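Local coordinates for protein L-lysine 6-oxidase (Marinomonas mediterranea, PDB 3WEU) that oxidises the epsilon-amino group of L-lysine with a cysteine tryptophylquinone cofactor, releasing ammonium and the hydrogen peroxide that makes it antibacterial, at residues A[610-615]-A[630-635]; A[104-109]-A[486-491]; A[470-473]-A[477-480]. All blocks are in the same frame, centred on the assembly; numbering follows the deposited sequence.

Overall arrangement
Interaction 1 is the buried contact of the three: a tyrosine after strand 609-611 bonds to the backbone entering strand 631-634. Interactions 2 and 3 lie on the other side of the chain's centre, are only partly buried, and have no direct hydrogen bond between their segments. Interaction 2 sets a leucine of 104-109 on the first turn of helix 489-492, whereas interaction 3 packs a glutamine amide and aromatic rings where a loop enters helix 475-481. These two helices follow each other in the chain, and the contacts touch through R487 and Y472. One water spans each contact: between backbone atoms in 1, carbonyl to carboxylate in 2, and two tyrosine hydroxyls in 3.

Interaction 1: residues A[610-615]-A[630-635]; sequences INYARG and AFIRDR
The hydroxyl of Y612 donates a short hydrogen bond to the backbone carbonyl of A630, OH to O 2.7 Å. It arrives in the carbonyl plane with a C=O...donor angle of 150°, and A630 O in turn sits at the edge of the phenol ring, close to the ring plane. A water makes a second polar bridge, donating to Y612 O at 2.8 Å and accepting from A630 N, so both backbone polar atoms of A630 are tied to the same tyrosine.

Y612 occupies the second position of a type I beta turn, N611 to R614, that ends strand 609-611. The turn is closed by R614 N on N611 O, and the guanidinium of R614 adds a bond from NH1 to that oxygen at 2.8 Å, the two donors coming from opposite faces of the carbonyl plane. NH2 of R614 continues to E647 as a salt bridge, reaching the strand paired with 631-634.

Apolar contact accompanies the bonds. With CG of Y612 anti to the backbone N (chi1 173°), the ring extends across to I632, whose CD1 methyl comes to it obliquely, 3.9 Å from Y612 CE1. The methyl CB of A630 approaches the same CE1 at 4.2 Å.

Interaction 2: residues A[104-109]-A[486-491]; sequences GNLLYG and ERDECE
A single leucine side chain set against the start of a helix makes this contact, with one water beside it. L106 belongs to the short 3-10 turn 106-108, in the loop that follows strand 80-91, and it meets the first turn of helix 489-492; the two segments come from the N-terminal and C-terminal family regions of the chain.

All the direct touching is done by one methyl group. CD1 of L106 lies 3.7 Å from C490 O and equally near E491 N, so it rests on the helix backbone, with CB of C490 and CB of E491 each at 4.1 Å from L106 CD1. With CG anti to the carbonyl carbon (chi1 -66°) and CD1 extended beyond it (chi2 168°), CD1 is the methyl that reaches the helix.

Each side is braced within itself. N105 OD1 accepts from L107 N at 3.0 Å, an Asx turn that leads into the 3-10 turn. D488 is the N-cap of the helix: its OD1 takes C490 N at 2.8 Å from above the carboxylate plane, and the same oxygen is held in a salt bridge by R504. The other oxygen, OD2, accepts a bond at 2.7 Å from a water that also donates to G104 O.

The leucine thus supplies only van der Waals contact, while the polar link between the segments is made by a water. The capping carboxylate has its two oxygens divided between helix and arginine on one hand and water on the other, an environment that would probably favour its charged form.

Interaction 3: residues A[470-473]-A[477-480]; sequences KHYQ and YFDV
Q473 lays its side-chain amide over one face of the Y477 ring, the two planes 21° apart, in a close amide-pi stack. NE2 of Q473 comes to 3.1 Å from CE1 of Y477, offset toward the rim, while OE1 lies above CG, slightly beyond the ring on the CB side, 3.2 Å from Y477 CG. The bend of the glutamine chain at chi2 (-108°) turns the amide across the ring; before it, CG makes a CH-pi contact, 4.1 Å from the Y477 centroid, and also lies against one face of the Y472 ring. Beside this stack, the Y472 carbonyl oxygen lies at the edge of the F478 ring, 3.4 Å from F478 CZ, and CB of Q473 comes to 4.0 Å from that same CZ.

Between the rings of Y472 and F478 the packing is thin, CD2 of Y472 standing 4.4 Å from F478 CZ. The hydroxyl ends are looser: they do not meet but share a water, 3.1 Å from Y472 OH and 3.2 Å from Y477 OH. R487, just before helix 489-492, makes a cation-pi contact with Y472.

The arrangement is local: a loop leaving strand 468-469 packs on the first turn of the helix it enters, 475-481, where D474 OD1 accepts from Y477 N, a loop-to-helix junction of the C-terminal region.

Interaction 1: residues A[610-615]-A[630-635]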
# COMPACT_ATOMS: atom_id res chain seq x y z
N ILE A 610 30.60 3.63 -7.91
CA ILE A 610 29.17 3.42 -8.09
C ILE A 610 28.51 3.44 -6.76
O ILE A 610 29.13 3.47 -5.73
CB ILE A 610 28.85 2.05 -8.78
CG1 ILE A 610 29.00 0.85 -7.89
CG2 ILE A 610 29.60 1.90 -10.06
CD1 ILE A 610 30.26 0.68 -7.17
N ASN A 611 27.19 3.43 -6.78
CA ASN A 611 26.46 3.46 -5.51
C ASN A 611 26.56 2.14 -4.72
O ASN A 611 26.26 1.00 -5.21
CB ASN A 611 25.00 3.84 -5.71
CG ASN A 611 24.23 3.86 -4.38
OD1 ASN A 611 23.49 2.94 -4.02
ND2 ASN A 611 24.39 4.95 -3.66
N TYR A 612 26.97 2.29 -3.47
CA TYR A 612 27.19 1.13 -2.60
C TYR A 612 25.93 0.23 -2.45
O TYR A 612 26.02 -0.99 -2.33
CB TYR A 612 27.61 1.63 -1.21
CG TYR A 612 27.71 0.57 -0.14
CD1 TYR A 612 28.80 -0.31 -0.11
CD2 TYR A 612 26.74 0.42 0.82
CE1 TYR A 612 28.92 -1.28 0.85
CE2 TYR A 612 26.86 -0.53 1.79
CZ TYR A 612 27.94 -1.40 1.78
OH TYR A 612 28.04 -2.38 2.69
N ALA A 613 24.78 0.87 -2.30
CA ALA A 613 23.54 0.14 -2.05
C ALA A 613 22.74 -0.13 -3.31
O ALA A 613 21.57 -0.41 -3.19
CB ALA A 613 22.68 0.93 -1.08
N ARG A 614 23.33 -0.09 -4.48
CA ARG A 614 22.58 -0.19 -5.73
C ARG A 614 21.82 -1.53 -5.67
O ARG A 614 22.36 -2.57 -5.34
CB ARG A 614 23.49 -0.09 -6.89
CG ARG A 614 24.57 -1.20 -6.99
CD ARG A 614 25.72 -0.83 -7.88
NE ARG A 614 26.69 -1.90 -7.89
CZ ARG A 614 27.54 -2.17 -6.89
NH1 ARG A 614 27.56 -1.45 -5.76
NH2 ARG A 614 28.40 -3.22 -7.03
N GLY A 615 20.55 -1.48 -6.05
CA GLY A 615 19.72 -2.64 -6.07
C GLY A 615 18.82 -2.81 -4.86
O GLY A 615 17.82 -3.51 -4.91
N ALA A 630 28.46 -5.26 0.13
CA ALA A 630 29.88 -5.47 0.11
C ALA A 630 30.55 -5.01 1.39
O ALA A 630 30.07 -4.11 2.10
CB ALA A 630 30.48 -4.68 -1.03
N PHE A 631 31.73 -5.56 1.62
CA PHE A 631 32.66 -5.00 2.59
C PHE A 631 33.71 -4.25 1.82
O PHE A 631 34.37 -4.80 0.89
CB PHE A 631 33.33 -6.12 3.37
CG PHE A 631 32.44 -6.72 4.40
CD1 PHE A 631 31.43 -7.59 4.03
CD2 PHE A 631 32.50 -6.28 5.73
CE1 PHE A 631 30.53 -8.08 4.99
CE2 PHE A 631 31.62 -6.78 6.69
CZ PHE A 631 30.64 -7.70 6.31
N ILE A 632 33.89 -3.02 2.21
CA ILE A 632 34.89 -2.12 1.57
C ILE A 632 36.20 -2.36 2.29
O ILE A 632 36.30 -2.17 3.49
CB ILE A 632 34.48 -0.64 1.66
CG1 ILE A 632 33.03 -0.45 1.25
CG2 ILE A 632 35.41 0.24 0.84
CD1 ILE A 632 32.64 -1.01 -0.12
N ARG A 633 37.22 -2.76 1.53
CA ARG A 633 38.47 -3.13 2.12
C ARG A 633 39.70 -2.84 1.25
O ARG A 633 39.59 -2.72 0.01
CB ARG A 633 38.37 -4.57 2.52
CG ARG A 633 39.31 -5.55 1.95
CD ARG A 633 39.06 -6.94 2.48
NE ARG A 633 40.05 -7.34 3.40
CZ ARG A 633 40.06 -8.54 3.97
NH1 ARG A 633 39.09 -9.43 3.73
NH2 ARG A 633 41.04 -8.89 4.75
N ASP A 634 40.84 -2.65 1.93
CA ASP A 634 42.04 -2.28 1.29
C ASP A 634 42.66 -3.52 0.60
O ASP A 634 43.11 -4.47 1.28
CB ASP A 634 43.02 -1.64 2.27
CG ASP A 634 44.29 -1.16 1.63
OD1 ASP A 634 44.44 -1.19 0.40
OD2 ASP A 634 45.21 -0.78 2.42
N ARG A 635 42.64 -3.50 -0.72
CA ARG A 635 43.19 -4.55 -1.57
C ARG A 635 44.73 -4.53 -1.63
O ARG A 635 45.37 -5.47 -2.15
CB ARG A 635 42.63 -4.36 -2.96
CG ARG A 635 41.15 -4.66 -3.07
CD ARG A 635 40.94 -6.17 -3.19
NE ARG A 635 39.76 -6.43 -3.97
CZ ARG A 635 39.68 -7.07 -5.12
NH1 ARG A 635 40.72 -7.64 -5.69
NH2 ARG A 635 38.50 -7.18 -5.68
O HOH W 1 27.78 -3.14 -1.89

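Interaction 2: residues A[104-109]-A[486-491]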
# COMPACT_ATOMS: atom_id res chain seq x y z
N GLY A 104 14.50 14.82 23.62
CA GLY A 104 14.78 13.82 24.61
C GLY A 104 16.14 13.90 25.18
O GLY A 104 16.40 13.30 26.19
N ASN A 105 17.03 14.66 24.53
CA ASN A 105 18.43 14.81 24.96
C ASN A 105 18.58 15.90 26.03
O ASN A 105 18.45 17.12 25.75
CB ASN A 105 19.30 15.11 23.73
CG ASN A 105 20.79 15.15 24.02
OD1 ASN A 105 21.25 15.29 25.14
ND2 ASN A 105 21.57 15.09 22.93
N LEU A 106 18.91 15.46 27.23
CA LEU A 106 18.90 16.33 28.42
C LEU A 106 20.11 17.22 28.52
O LEU A 106 20.18 18.11 29.37
CB LEU A 106 18.70 15.49 29.70
CG LEU A 106 17.36 14.82 29.79
CD1 LEU A 106 17.22 13.79 30.87
CD2 LEU A 106 16.31 15.88 29.99
N LEU A 107 21.08 17.02 27.62
CA LEU A 107 22.14 17.95 27.51
C LEU A 107 21.66 19.32 27.08
O LEU A 107 22.40 20.29 27.29
CB LEU A 107 23.26 17.47 26.58
CG LEU A 107 23.93 16.20 27.11
CD1 LEU A 107 24.77 15.57 26.00
CD2 LEU A 107 24.77 16.50 28.30
N TYR A 108 20.50 19.41 26.48
CA TYR A 108 19.92 20.71 26.07
C TYR A 108 18.96 21.29 27.14
O TYR A 108 18.24 22.29 26.90
CB TYR A 108 19.17 20.57 24.73
CG TYR A 108 20.12 20.24 23.59
CD1 TYR A 108 20.57 18.93 23.39
CD2 TYR A 108 20.59 21.23 22.76
CE1 TYR A 108 21.40 18.63 22.35
CE2 TYR A 108 21.50 20.95 21.77
CZ TYR A 108 21.89 19.64 21.56
OH TYR A 108 22.81 19.35 20.60
N GLY A 109 18.92 20.64 28.28
CA GLY A 109 18.09 21.08 29.39
C GLY A 109 16.80 20.32 29.53
O GLY A 109 16.36 19.57 28.65
N GLU A 486 10.09 2.17 30.99
CA GLU A 486 9.94 3.61 30.80
C GLU A 486 11.09 4.39 31.42
O GLU A 486 11.15 5.58 31.25
CB GLU A 486 8.55 4.10 31.31
CG GLU A 486 8.22 3.81 32.72
CD GLU A 486 7.69 2.37 32.88
OE1 GLU A 486 6.45 2.05 32.60
OE2 GLU A 486 8.55 1.58 33.26
N ARG A 487 12.03 3.73 32.08
CA ARG A 487 13.08 4.41 32.82
C ARG A 487 14.13 5.02 31.86
O ARG A 487 14.75 4.28 31.08
CB ARG A 487 13.80 3.47 33.78
CG ARG A 487 14.94 4.08 34.54
CD ARG A 487 15.55 3.14 35.56
NE ARG A 487 16.65 3.73 36.31
CZ ARG A 487 17.89 3.82 35.83
NH1 ARG A 487 18.13 3.35 34.59
NH2 ARG A 487 18.86 4.37 36.54
N ASP A 488 14.33 6.32 31.97
CA ASP A 488 15.43 6.99 31.29
C ASP A 488 16.62 7.12 32.22
O ASP A 488 16.64 7.89 33.17
CB ASP A 488 15.00 8.35 30.81
CG ASP A 488 16.05 9.02 29.91
OD1 ASP A 488 17.17 8.46 29.79
OD2 ASP A 488 15.75 10.05 29.32
N GLU A 489 17.66 6.33 31.95
CA GLU A 489 18.88 6.43 32.67
C GLU A 489 19.51 7.79 32.66
O GLU A 489 20.26 8.15 33.59
CB GLU A 489 19.86 5.42 32.08
CG GLU A 489 20.38 5.74 30.65
CD GLU A 489 19.36 5.57 29.52
OE1 GLU A 489 18.19 5.07 29.68
OE2 GLU A 489 19.77 5.92 28.37
N CYS A 490 19.29 8.57 31.59
CA CYS A 490 19.77 9.97 31.62
C CYS A 490 19.01 10.91 32.56
O CYS A 490 19.57 11.88 33.02
CB CYS A 490 19.71 10.58 30.24
SG CYS A 490 20.86 9.68 29.11
N GLU A 491 17.74 10.63 32.78
CA GLU A 491 16.92 11.37 33.74
C GLU A 491 17.22 10.94 35.18
O GLU A 491 17.48 11.79 36.04
CB GLU A 491 15.44 11.18 33.44
CG GLU A 491 14.57 11.86 34.47
CD GLU A 491 13.13 11.83 34.08
OE1 GLU A 491 12.79 11.14 33.12
OE2 GLU A 491 12.33 12.50 34.74
O HOH W 2 17.47 10.97 27.50

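Interaction 3: residues A[470-473]-A[477-480]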
# COMPACT_ATOMS: atom_id res chain seq x y z
N LYS A 470 27.95 3.26 34.24
CA LYS A 470 27.36 3.00 35.55
C LYS A 470 26.24 2.05 35.45
O LYS A 470 25.35 2.20 34.62
CB LYS A 470 26.81 4.36 36.07
CG LYS A 470 26.30 4.30 37.52
CD LYS A 470 25.62 5.62 37.88
CE LYS A 470 26.57 6.70 38.36
NZ LYS A 470 26.11 8.06 37.94
N HIS A 471 26.23 1.04 36.31
CA HIS A 471 25.22 0.06 36.31
C HIS A 471 24.11 0.46 37.32
O HIS A 471 24.40 0.90 38.43
CB HIS A 471 25.79 -1.26 36.82
CG HIS A 471 26.70 -1.94 35.86
ND1 HIS A 471 26.71 -3.31 35.70
CD2 HIS A 471 27.70 -1.46 35.07
CE1 HIS A 471 27.64 -3.65 34.82
NE2 HIS A 471 28.25 -2.54 34.42
N TYR A 472 22.88 0.35 36.89
CA TYR A 472 21.72 0.45 37.76
C TYR A 472 21.41 -0.97 38.28
O TYR A 472 21.12 -1.85 37.52
CB TYR A 472 20.57 0.91 37.01
CG TYR A 472 19.27 1.11 37.79
CD1 TYR A 472 19.18 2.08 38.79
CD2 TYR A 472 18.15 0.38 37.46
CE1 TYR A 472 17.97 2.28 39.45
CE2 TYR A 472 16.95 0.57 38.10
CZ TYR A 472 16.87 1.53 39.08
OH TYR A 472 15.68 1.68 39.67
N GLN A 473 21.51 -1.17 39.57
CA GLN A 473 21.16 -2.49 40.18
C GLN A 473 21.96 -3.67 39.69
O GLN A 473 23.00 -3.57 39.05
CB GLN A 473 19.67 -2.82 39.92
CG GLN A 473 18.63 -1.73 40.15
CD GLN A 473 17.79 -1.96 41.39
OE1 GLN A 473 18.20 -2.65 42.31
NE2 GLN A 473 16.60 -1.40 41.41
N TYR A 477 18.14 -8.13 41.55
CA TYR A 477 17.02 -7.20 41.27
C TYR A 477 16.27 -7.59 40.02
O TYR A 477 15.04 -7.77 40.00
CB TYR A 477 17.51 -5.73 41.24
CG TYR A 477 16.40 -4.85 40.76
CD1 TYR A 477 15.46 -4.32 41.63
CD2 TYR A 477 16.23 -4.61 39.40
CE1 TYR A 477 14.37 -3.59 41.15
CE2 TYR A 477 15.17 -3.87 38.92
CZ TYR A 477 14.24 -3.35 39.79
OH TYR A 477 13.16 -2.65 39.26
N PHE A 478 16.98 -7.78 38.90
CA PHE A 478 16.31 -8.06 37.67
C PHE A 478 15.67 -9.42 37.61
O PHE A 478 14.63 -9.59 36.90
CB PHE A 478 17.27 -7.84 36.46
CG PHE A 478 17.80 -6.44 36.37
CD1 PHE A 478 16.93 -5.36 36.13
CD2 PHE A 478 19.14 -6.20 36.45
CE1 PHE A 478 17.39 -4.07 36.10
CE2 PHE A 478 19.62 -4.90 36.37
CZ PHE A 478 18.74 -3.84 36.21
N ASP A 479 16.31 -10.39 38.27
CA ASP A 479 15.76 -11.76 38.39
C ASP A 479 14.26 -11.67 38.79
O ASP A 479 13.36 -12.30 38.17
CB ASP A 479 16.59 -12.56 39.43
CG ASP A 479 17.77 -13.33 38.79
OD1 ASP A 479 17.93 -13.35 37.53
OD2 ASP A 479 18.54 -13.93 39.55
N VAL A 480 14.00 -10.81 39.78
CA VAL A 480 12.65 -10.69 40.38
C VAL A 480 11.73 -9.71 39.66
O VAL A 480 10.55 -10.00 39.48
CB VAL A 480 12.79 -10.29 41.86
CG1 VAL A 480 11.44 -9.90 42.52
CG2 VAL A 480 13.52 -11.42 42.58
O HOH W 3 13.31 0.40 38.23